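Local structure of redox-sensing transcriptional repressor Rex (Thermoanaerobacter ethanolicus, 3WG9) at residues Val7-Ala10 with Val11-Arg14; Phe59-Gly63 with Tyr64-Val68; Gly124-Arg128 with Asp129-Met133. The protein probably represses transcription in response to the cellular NADH/NAD(+) balance, binding DNA as a homodimer that carries winged-helix and Rossmann-type domains. All blocks are in the same frame, centred on the assembly; numbering follows the deposited sequence.

Interaction 1 (Val7-Ala10 with Val11-Arg14); sequences VSMA and VIRR
Val7 and Val11 make the apolar centre of this local contact, at the point where the chain enters helix 9-27. CG1 of Val7 stands 3.3 Å from CG1 of Val11, tighter than methyl groups usually pack, and the two side chains cross at about a right angle. Val7 offers this methyl because CG1 is anti to its backbone N (chi1 165°), which leads it against the first helical turn. The same methyl reaches Ile12, with Val7 CG1 and Ile12 CG1 4.0 Å apart. Ile12 is also met by Met9, whose SD lies 3.9 Å from Ile12 CD1. Bends at chi2 and chi3 then carry Met9 CE over one face of the Arg13 guanidinium, 3.3 Å above its plane and offset toward the rim.

Outward from these methyl groups the bonding becomes polar. Ser8 is the N-cap: its OG accepts from Val11 N at 3.3 Å. The N-H...O angle of 169° makes this bond nearly straight, so an amide of the first turn, which has no earlier helical carbonyl to use, is satisfied. Ile12 N donates to Ser8 O at 3.0 Å, the first i to i+4 bond of the series. The next runs from Arg13 N to Met9 O at 2.9 Å, while the bond from Arg14 N to Ala10 O is weak. Ala10 O also lies over one face of the Arg14 guanidinium.

Both arginine ends are held from outside, Arg13 NH2 by a salt bridge to Glu191 and Arg14 NE by one to Asp52. Val11 packs on Asp52 and Arg14 on Gln48, both in helix 46-54 of the predicted helix-turn-helix motif, whereas Val7 and Ile12 pack on Tyr204 in helix 195-214 of the second subunit, tying this helix start to the dimer interface.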
ATOM      1  N   VAL B   7     -16.676   6.247  11.768  1.00 42.50           N
ATOM      2  CA  VAL B   7     -17.047   5.169  10.826  1.00 41.89           C
ATOM      3  C   VAL B   7     -15.985   4.067  11.005  1.00 39.42           C
ATOM      4  O   VAL B   7     -14.844   4.386  11.282  1.00 38.01           O
ATOM      5  CB  VAL B   7     -17.109   5.778   9.397  1.00 42.18           C
ATOM      6  CG1 VAL B   7     -17.124   4.761   8.270  1.00 38.62           C
ATOM      7  CG2 VAL B   7     -18.345   6.675   9.302  1.00 43.12           C
ATOM      8  N   SER B   8     -16.337   2.792  10.858  1.00 39.50           N
ATOM      9  CA  SER B   8     -15.351   1.711  11.034  1.00 37.55           C
ATOM     10  C   SER B   8     -14.244   1.784   9.974  1.00 35.22           C
ATOM     11  O   SER B   8     -14.434   2.322   8.868  1.00 33.55           O
ATOM     12  CB  SER B   8     -16.034   0.355  10.959  1.00 38.96           C
ATOM     13  OG  SER B   8     -16.186  -0.027   9.611  1.00 39.25           O
ATOM     14  N   MET B   9     -13.067   1.310  10.349  1.00 34.67           N
ATOM     15  CA  MET B   9     -11.915   1.305   9.459  1.00 34.44           C
ATOM     16  C   MET B   9     -12.191   0.401   8.212  1.00 33.77           C
ATOM     17  O   MET B   9     -11.705   0.669   7.121  1.00 31.91           O
ATOM     18  CB  MET B   9     -10.671   0.813  10.217  1.00 35.67           C
ATOM     19  CG  MET B   9      -9.979   1.915  11.052  1.00 38.19           C
ATOM     20  SD  MET B   9      -9.438   3.299   9.995  1.00 41.56           S
ATOM     21  CE  MET B   9      -8.224   2.617   8.880  1.00 41.06           C
ATOM     22  N   ALA B  10     -13.012  -0.637   8.347  1.00 33.53           N
ATOM     23  CA  ALA B  10     -13.241  -1.506   7.190  1.00 33.19           C
ATOM     24  C   ALA B  10     -13.947  -0.644   6.155  1.00 32.14           C
ATOM     25  O   ALA B  10     -13.626  -0.669   4.958  1.00 32.45           O
ATOM     26  CB  ALA B  10     -14.154  -2.734   7.596  1.00 36.66           C
ATOM     27  N   VAL B  11     -14.906   0.167   6.615  1.00 31.23           N
ATOM     28  CA  VAL B  11     -15.569   1.102   5.699  1.00 30.29           C
ATOM     29  C   VAL B  11     -14.609   2.134   5.130  1.00 29.17           C
ATOM     30  O   VAL B  11     -14.570   2.383   3.919  1.00 29.30           O
ATOM     31  CB  VAL B  11     -16.776   1.872   6.385  1.00 31.36           C
ATOM     32  CG1 VAL B  11     -17.313   2.999   5.472  1.00 31.97           C
ATOM     33  CG2 VAL B  11     -17.909   0.921   6.787  1.00 33.74           C
ATOM     34  N   ILE B  12     -13.851   2.777   5.996  1.00 28.45           N
ATOM     35  CA  ILE B  12     -12.936   3.878   5.558  1.00 27.95           C
ATOM     36  C   ILE B  12     -11.974   3.339   4.510  1.00 27.58           C
ATOM     37  O   ILE B  12     -11.668   4.019   3.555  1.00 27.72           O
ATOM     38  CB  ILE B  12     -12.177   4.428   6.770  1.00 28.85           C
ATOM     39  CG1 ILE B  12     -13.156   5.178   7.672  1.00 30.25           C
ATOM     40  CG2 ILE B  12     -10.913   5.364   6.362  1.00 27.80           C
ATOM     41  CD1 ILE B  12     -12.502   5.471   9.109  1.00 31.12           C
ATOM     42  N   ARG B  13     -11.500   2.103   4.653  1.00 27.62           N
ATOM     43  CA  ARG B  13     -10.545   1.582   3.661  1.00 27.80           C
ATOM     44  C   ARG B  13     -11.176   1.210   2.322  1.00 29.09           C
ATOM     45  O   ARG B  13     -10.482   1.149   1.321  1.00 28.94           O
ATOM     46  CB  ARG B  13      -9.804   0.329   4.171  1.00 27.63           C
ATOM     47  CG  ARG B  13      -8.878   0.687   5.393  1.00 30.74           C
ATOM     48  CD  ARG B  13      -7.756  -0.329   5.600  1.00 31.52           C
ATOM     49  NE  ARG B  13      -6.942   0.022   6.768  1.00 33.32           N
ATOM     50  CZ  ARG B  13      -5.949   0.920   6.729  1.00 34.74           C
ATOM     51  NH1 ARG B  13      -5.662   1.608   5.603  1.00 27.42           N
ATOM     52  NH2 ARG B  13      -5.204   1.087   7.806  1.00 31.93           N
ATOM     53  N   ARG B  14     -12.496   1.006   2.270  1.00 27.75           N
ATOM     54  CA  ARG B  14     -13.120   0.855   0.953  1.00 28.09           C
ATOM     55  C   ARG B  14     -13.311   2.172   0.237  1.00 29.43           C
ATOM     56  O   ARG B  14     -13.412   2.202  -1.013  1.00 30.60           O
ATOM     57  CB  ARG B  14     -14.499   0.182   1.064  1.00 27.02           C
ATOM     58  CG  ARG B  14     -14.367  -1.289   1.469  1.00 27.73           C
ATOM     59  CD  ARG B  14     -15.740  -2.044   1.429  1.00 31.91           C
ATOM     60  NE  ARG B  14     -16.661  -1.660   2.506  1.00 29.64           N
ATOM     61  CZ  ARG B  14     -16.790  -2.288   3.657  1.00 34.13           C
ATOM     62  NH1 ARG B  14     -16.010  -3.342   3.944  1.00 32.76           N
ATOM     63  NH2 ARG B  14     -17.675  -1.854   4.541  1.00 34.78           N
TER

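Interaction 2 (Phe59-Gly63 with Tyr64-Val68); sequences FGQQG and YGYNV
Phe59 and Tyr66 meet across a loop that leads from helix 46-54 into the short strand 66-67, an arrangement consistent with the wing of a winged-helix domain. The two aromatic side chains cross at about a right angle and touch through their edges. Tyr66 CD1 lies in the plane of the Phe59 ring, 3.9 Å from Phe59 CZ, so neither ring stacks on the other here. Phe59 is placed for this by chi1 of 51°, which sets CG between the backbone N and the carbonyl carbon.

Gln61 is turned differently. Its extended side chain brings CD to 3.9 Å from Tyr66 CE1, and the two side chains cross obliquely, with the amide and ring planes 35° apart. Its NE2 donates to Gly65 O at 3.3 Å, and the N-H...O angle of 135° marks that bond as weak.

At the bend, Gly63 and Gly65 both have positive phi, a backbone conformation that favours glycine. The Tyr64 ring lies beside its own preceding peptide, its CD1 3.3 Å from Gly63 O.

Tyr66 is buried among Leu38, Leu53 and Leu71, from three helices, and its backbone bonds to Ile33 of the paired strand 32-33; Asn67 OD1 caps helix 68-78 at Glu70 N. Between Gln61 and Tyr66 one water completes the bridge: it donates to Gln61 OE1 at 3.0 Å and lies 2.6 Å from Tyr66 OH.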
ATOM      1  N   PHE B  59     -26.767  12.468  -1.766  1.00 75.34           N
ATOM      2  CA  PHE B  59     -25.939  13.323  -2.640  1.00 75.51           C
ATOM      3  C   PHE B  59     -26.592  13.498  -4.023  1.00 78.08           C
ATOM      4  O   PHE B  59     -25.925  13.352  -5.062  1.00 77.57           O
ATOM      5  CB  PHE B  59     -24.504  12.767  -2.781  1.00 73.56           C
ATOM      6  CG  PHE B  59     -24.448  11.305  -3.163  1.00 68.60           C
ATOM      7  CD1 PHE B  59     -24.198  10.922  -4.476  1.00 63.77           C
ATOM      8  CD2 PHE B  59     -24.650  10.319  -2.202  1.00 65.19           C
ATOM      9  CE1 PHE B  59     -24.189   9.581  -4.831  1.00 62.90           C
ATOM     10  CE2 PHE B  59     -24.613   8.992  -2.536  1.00 61.71           C
ATOM     11  CZ  PHE B  59     -24.398   8.614  -3.854  1.00 61.88           C
ATOM     12  N   GLY B  60     -27.893  13.818  -4.020  1.00 80.67           N
ATOM     13  CA  GLY B  60     -28.717  13.913  -5.233  1.00 83.10           C
ATOM     14  C   GLY B  60     -28.784  12.663  -6.100  1.00 83.33           C
ATOM     15  O   GLY B  60     -28.793  12.767  -7.332  1.00 84.48           O
ATOM     16  N   GLN B  61     -28.811  11.479  -5.483  1.00 82.56           N
ATOM     17  CA  GLN B  61     -28.918  10.249  -6.260  1.00 82.60           C
ATOM     18  C   GLN B  61     -30.381  10.143  -6.710  1.00 84.29           C
ATOM     19  O   GLN B  61     -31.279  10.754  -6.109  1.00 85.17           O
ATOM     20  CB  GLN B  61     -28.465   9.026  -5.456  1.00 81.42           C
ATOM     21  CG  GLN B  61     -28.247   7.740  -6.278  1.00 81.88           C
ATOM     22  CD  GLN B  61     -28.452   6.466  -5.445  1.00 82.41           C
ATOM     23  OE1 GLN B  61     -28.264   6.479  -4.224  1.00 82.19           O
ATOM     24  NE2 GLN B  61     -28.862   5.370  -6.096  1.00 80.56           N
ATOM     25  N   GLN B  62     -30.585   9.413  -7.803  1.00 84.52           N
ATOM     26  CA  GLN B  62     -31.872   9.295  -8.490  1.00 86.72           C
ATOM     27  C   GLN B  62     -31.922   7.894  -9.074  1.00 85.80           C
ATOM     28  O   GLN B  62     -30.915   7.392  -9.582  1.00 85.24           O
ATOM     29  CB  GLN B  62     -31.958  10.318  -9.620  1.00 88.05           C
ATOM     30  CG  GLN B  62     -33.191  10.188 -10.502  1.00 92.23           C
ATOM     31  CD  GLN B  62     -32.853  10.210 -11.985  1.00 93.73           C
ATOM     32  OE1 GLN B  62     -33.727  10.022 -12.834  1.00 93.47           O
ATOM     33  NE2 GLN B  62     -31.575  10.424 -12.302  1.00 91.02           N
ATOM     34  N   GLY B  63     -33.080   7.256  -8.987  1.00 86.67           N
ATOM     35  CA  GLY B  63     -33.255   5.915  -9.537  1.00 85.20           C
ATOM     36  C   GLY B  63     -32.113   5.019  -9.117  1.00 82.15           C
ATOM     37  O   GLY B  63     -31.548   5.183  -8.023  1.00 81.20           O
ATOM     38  N   TYR B  64     -31.747   4.087  -9.992  1.00 80.16           N
ATOM     39  CA  TYR B  64     -30.718   3.129  -9.618  1.00 77.64           C
ATOM     40  C   TYR B  64     -29.366   3.360 -10.288  1.00 74.10           C
ATOM     41  O   TYR B  64     -29.265   3.975 -11.368  1.00 74.43           O
ATOM     42  CB  TYR B  64     -31.227   1.690  -9.727  1.00 78.61           C
ATOM     43  CG  TYR B  64     -32.455   1.481  -8.855  1.00 83.35           C
ATOM     44  CD1 TYR B  64     -32.537   2.071  -7.582  1.00 85.82           C
ATOM     45  CD2 TYR B  64     -33.538   0.726  -9.301  1.00 83.92           C
ATOM     46  CE1 TYR B  64     -33.678   1.917  -6.789  1.00 88.07           C
ATOM     47  CE2 TYR B  64     -34.676   0.551  -8.505  1.00 86.75           C
ATOM     48  CZ  TYR B  64     -34.742   1.149  -7.252  1.00 88.05           C
ATOM     49  OH  TYR B  64     -35.870   0.973  -6.465  1.00 91.10           O
ATOM     50  N   GLY B  65     -28.318   2.915  -9.609  1.00 69.09           N
ATOM     51  CA  GLY B  65     -26.971   3.268 -10.054  1.00 63.52           C
ATOM     52  C   GLY B  65     -26.688   4.727  -9.770  1.00 60.16           C
ATOM     53  O   GLY B  65     -27.473   5.426  -9.127  1.00 59.57           O
ATOM     54  N   TYR B  66     -25.572   5.204 -10.308  1.00 56.94           N
ATOM     55  CA  TYR B  66     -24.975   6.433  -9.840  1.00 53.08           C
ATOM     56  C   TYR B  66     -24.516   7.291 -11.007  1.00 51.81           C
ATOM     57  O   TYR B  66     -23.970   6.786 -11.988  1.00 51.20           O
ATOM     58  CB  TYR B  66     -23.734   6.076  -8.990  1.00 52.17           C
ATOM     59  CG  TYR B  66     -24.049   5.228  -7.765  1.00 46.73           C
ATOM     60  CD1 TYR B  66     -24.525   5.818  -6.604  1.00 48.72           C
ATOM     61  CD2 TYR B  66     -23.909   3.837  -7.797  1.00 45.53           C
ATOM     62  CE1 TYR B  66     -24.804   5.047  -5.499  1.00 46.78           C
ATOM     63  CE2 TYR B  66     -24.160   3.067  -6.670  1.00 45.04           C
ATOM     64  CZ  TYR B  66     -24.636   3.687  -5.547  1.00 44.73           C
ATOM     65  OH  TYR B  66     -24.999   2.935  -4.453  1.00 41.75           O
ATOM     66  N   ASN B  67     -24.634   8.591 -10.839  1.00 50.53           N
ATOM     67  CA  ASN B  67     -23.907   9.524 -11.678  1.00 52.38           C
ATOM     68  C   ASN B  67     -22.430   9.527 -11.233  1.00 50.14           C
ATOM     69  O   ASN B  67     -22.118   9.721 -10.050  1.00 48.44           O
ATOM     70  CB  ASN B  67     -24.511  10.939 -11.544  1.00 53.30           C
ATOM     71  CG  ASN B  67     -23.806  11.947 -12.411  1.00 55.99           C
ATOM     72  OD1 ASN B  67     -22.829  12.552 -11.995  1.00 53.92           O
ATOM     73  ND2 ASN B  67     -24.301  12.142 -13.646  1.00 56.18           N
ATOM     74  N   VAL B  68     -21.548   9.261 -12.182  1.00 50.65           N
ATOM     75  CA  VAL B  68     -20.127   9.122 -11.915  1.00 48.28           C
ATOM     76  C   VAL B  68     -19.556  10.394 -11.329  1.00 48.69           C
ATOM     77  O   VAL B  68     -18.893  10.356 -10.290  1.00 47.80           O
ATOM     78  CB  VAL B  68     -19.381   8.744 -13.199  1.00 48.83           C
ATOM     79  CG1 VAL B  68     -17.874   8.925 -13.035  1.00 47.81           C
ATOM     80  CG2 VAL B  68     -19.730   7.336 -13.617  1.00 47.72           C
TER
HETATM   81  O   HOH W   1     -26.558   4.336  -2.906  1.00 40.94           O

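Interaction 3 (Gly124-Arg128 with Asp129-Met133); sequences GLKIR and DVEVM
Leu125 turns CG anti to its backbone N (chi1 170°) and Val132 sets CG2 anti to its carbonyl carbon; as a result Leu125 CD2 and Val132 CG2 meet obliquely at 3.5 Å. Ile127 CD1 reaches the same Val132 methyl more loosely, at 4.2 Å.

The backbones form a short antiparallel hairpin through Arg128 and Asp129, both with positive phi. Val132 N donates to Leu125 O at 3.0 Å, and Ile127 N to Val130 O at 2.8 Å. Lys126 and Glu131, between these bonds, are a non-hydrogen-bonded pair, flanked by CA-H...O contacts from Glu131 CA to Leu125 O and from Lys126 CA to Val130 O. Alongside, Lys126 CE rests 4.0 Å from Glu131 CG, and Glu131 OE1 lies 3.5 Å from Gly124 CA. Alanine at Glu131 would probably leave Lys126 CE without its aliphatic neighbour and Gly124 CA without OE1 beside it.

Ile127 and Val132 also pack on Ile115 of strand 110-117 in the Rossmann-type parallel sheet; Val132 lies near Asp117, which binds NADH. Lys126 NZ stays 4.3 Å from Asp129 OD1, beyond a salt bridge, which implies that backbone bonds and apolar contacts, more than charge pairing, hold the hairpin.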
ATOM      1  N   GLY B 124      20.792  21.187   3.339  1.00 57.19           N
ATOM      2  CA  GLY B 124      20.749  22.302   2.423  1.00 58.44           C
ATOM      3  C   GLY B 124      20.442  21.831   1.031  1.00 59.92           C
ATOM      4  O   GLY B 124      20.035  22.637   0.212  1.00 62.86           O
ATOM      5  N   LEU B 125      20.609  20.551   0.731  1.00 60.42           N
ATOM      6  CA  LEU B 125      20.119  20.056  -0.560  1.00 61.53           C
ATOM      7  C   LEU B 125      18.747  20.629  -0.799  1.00 61.88           C
ATOM      8  O   LEU B 125      18.076  21.027   0.165  1.00 62.20           O
ATOM      9  CB  LEU B 125      20.002  18.512  -0.602  1.00 60.06           C
ATOM     10  CG  LEU B 125      19.288  17.772  -1.770  1.00 61.14           C
ATOM     11  CD1 LEU B 125      20.131  17.412  -3.038  1.00 61.80           C
ATOM     12  CD2 LEU B 125      18.622  16.489  -1.331  1.00 60.16           C
ATOM     13  N   LYS B 126      18.286  20.500  -2.044  1.00 63.53           N
ATOM     14  CA  LYS B 126      16.890  20.637  -2.388  1.00 63.97           C
ATOM     15  C   LYS B 126      16.381  19.369  -3.050  1.00 64.30           C
ATOM     16  O   LYS B 126      17.119  18.647  -3.707  1.00 67.23           O
ATOM     17  CB  LYS B 126      16.667  21.811  -3.347  1.00 64.53           C
ATOM     18  CG  LYS B 126      17.211  23.155  -2.855  1.00 68.66           C
ATOM     19  CD  LYS B 126      16.465  23.712  -1.650  1.00 70.26           C
ATOM     20  CE  LYS B 126      16.966  25.114  -1.289  1.00 76.67           C
ATOM     21  NZ  LYS B 126      16.380  26.197  -2.136  1.00 77.08           N
ATOM     22  N   ILE B 127      15.085  19.149  -2.939  1.00 63.24           N
ATOM     23  CA  ILE B 127      14.420  18.042  -3.574  1.00 63.64           C
ATOM     24  C   ILE B 127      13.086  18.634  -3.936  1.00 65.45           C
ATOM     25  O   ILE B 127      12.342  19.093  -3.055  1.00 65.80           O
ATOM     26  CB  ILE B 127      14.238  16.867  -2.586  1.00 62.24           C
ATOM     27  CG1 ILE B 127      15.572  16.140  -2.409  1.00 64.00           C
ATOM     28  CG2 ILE B 127      13.032  15.922  -2.986  1.00 59.55           C
ATOM     29  CD1 ILE B 127      15.508  14.946  -1.463  1.00 63.66           C
ATOM     30  N   ARG B 128      12.792  18.724  -5.231  1.00 68.35           N
ATOM     31  CA  ARG B 128      11.444  19.114  -5.591  1.00 68.85           C
ATOM     32  C   ARG B 128      11.309  20.556  -5.099  1.00 69.15           C
ATOM     33  O   ARG B 128      10.212  21.038  -4.773  1.00 69.87           O
ATOM     34  CB  ARG B 128      10.487  18.139  -4.881  1.00 68.11           C
ATOM     35  CG  ARG B 128       9.018  18.427  -4.949  1.00 70.43           C
ATOM     36  CD  ARG B 128       8.357  17.450  -5.906  1.00 76.27           C
ATOM     37  NE  ARG B 128       8.070  18.058  -7.203  1.00 81.57           N
ATOM     38  CZ  ARG B 128       7.173  19.025  -7.398  1.00 84.91           C
ATOM     39  NH1 ARG B 128       6.476  19.529  -6.377  1.00 84.48           N
ATOM     40  NH2 ARG B 128       6.975  19.495  -8.622  1.00 84.92           N
ATOM     41  N   ASP B 129      12.444  21.254  -5.069  1.00 69.22           N
ATOM     42  CA  ASP B 129      12.511  22.581  -4.461  1.00 68.57           C
ATOM     43  C   ASP B 129      12.065  22.573  -3.001  1.00 64.78           C
ATOM     44  O   ASP B 129      11.233  23.373  -2.586  1.00 65.03           O
ATOM     45  CB  ASP B 129      11.670  23.582  -5.265  1.00 71.05           C
ATOM     46  CG  ASP B 129      12.501  24.733  -5.812  1.00 77.16           C
ATOM     47  OD1 ASP B 129      13.441  25.179  -5.102  1.00 80.55           O
ATOM     48  OD2 ASP B 129      12.208  25.201  -6.944  1.00 83.96           O
ATOM     49  N   VAL B 130      12.602  21.639  -2.229  1.00 60.74           N
ATOM     50  CA  VAL B 130      12.255  21.518  -0.812  1.00 54.85           C
ATOM     51  C   VAL B 130      13.580  21.273  -0.114  1.00 52.80           C
ATOM     52  O   VAL B 130      14.361  20.384  -0.500  1.00 52.76           O
ATOM     53  CB  VAL B 130      11.265  20.331  -0.585  1.00 53.82           C
ATOM     54  CG1 VAL B 130      11.104  20.036   0.881  1.00 49.80           C
ATOM     55  CG2 VAL B 130       9.925  20.651  -1.191  1.00 53.38           C
ATOM     56  N   GLU B 131      13.876  22.090   0.872  1.00 49.20           N
ATOM     57  CA  GLU B 131      15.151  21.968   1.562  1.00 49.44           C
ATOM     58  C   GLU B 131      15.212  20.753   2.468  1.00 46.88           C
ATOM     59  O   GLU B 131      14.216  20.363   3.127  1.00 47.27           O
ATOM     60  CB  GLU B 131      15.431  23.207   2.388  1.00 50.67           C
ATOM     61  CG  GLU B 131      16.919  23.547   2.434  1.00 57.60           C
ATOM     62  CD  GLU B 131      17.267  24.435   3.632  1.00 65.91           C
ATOM     63  OE1 GLU B 131      18.383  24.253   4.170  1.00 68.85           O
ATOM     64  OE2 GLU B 131      16.414  25.267   4.066  1.00 67.28           O
ATOM     65  N   VAL B 132      16.341  20.076   2.432  1.00 43.62           N
ATOM     66  CA  VAL B 132      16.600  19.057   3.416  1.00 41.80           C
ATOM     67  C   VAL B 132      17.119  19.753   4.634  1.00 42.21           C
ATOM     68  O   VAL B 132      18.093  20.543   4.520  1.00 43.10           O
ATOM     69  CB  VAL B 132      17.617  17.996   2.878  1.00 41.32           C
ATOM     70  CG1 VAL B 132      18.028  17.003   4.013  1.00 41.99           C
ATOM     71  CG2 VAL B 132      17.000  17.262   1.681  1.00 40.74           C
ATOM     72  N   MET B 133      16.579  19.438   5.809  1.00 40.24           N
ATOM     73  CA  MET B 133      17.044  20.116   7.037  1.00 40.42           C
ATOM     74  C   MET B 133      17.434  19.075   8.077  1.00 41.86           C
ATOM     75  O   MET B 133      16.995  17.935   7.978  1.00 38.47           O
ATOM     76  CB  MET B 133      15.936  21.001   7.598  1.00 40.10           C
ATOM     77  CG  MET B 133      15.617  22.202   6.734  1.00 41.95           C
ATOM     78  SD  MET B 133      14.039  22.952   7.213  1.00 47.10           S
ATOM     79  CE  MET B 133      13.936  24.293   6.039  1.00 48.46           C
TER

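Followed from the N terminus, the three contacts come strictly in series, none nesting within or crossing another. Interaction 1 closes no long loop: it starts helix 9-27, tying the N-terminal end of the DNA-binding region to helix 46-54 and to the second subunit. Interaction 2 closes the loop between helix 46-54 and strand 66-67, within the same winged-helix part, its centre about 22 Å from that of interaction 1. Interaction 3 closes a hairpin whose second arm runs into strand 132-134, an outermost strand of the parallel Rossmann-type sheet. Its centre lies about 46 Å from that of interaction 2, on the opposite side of the chain's centre, so interaction 3 belongs to a separate part of the fold.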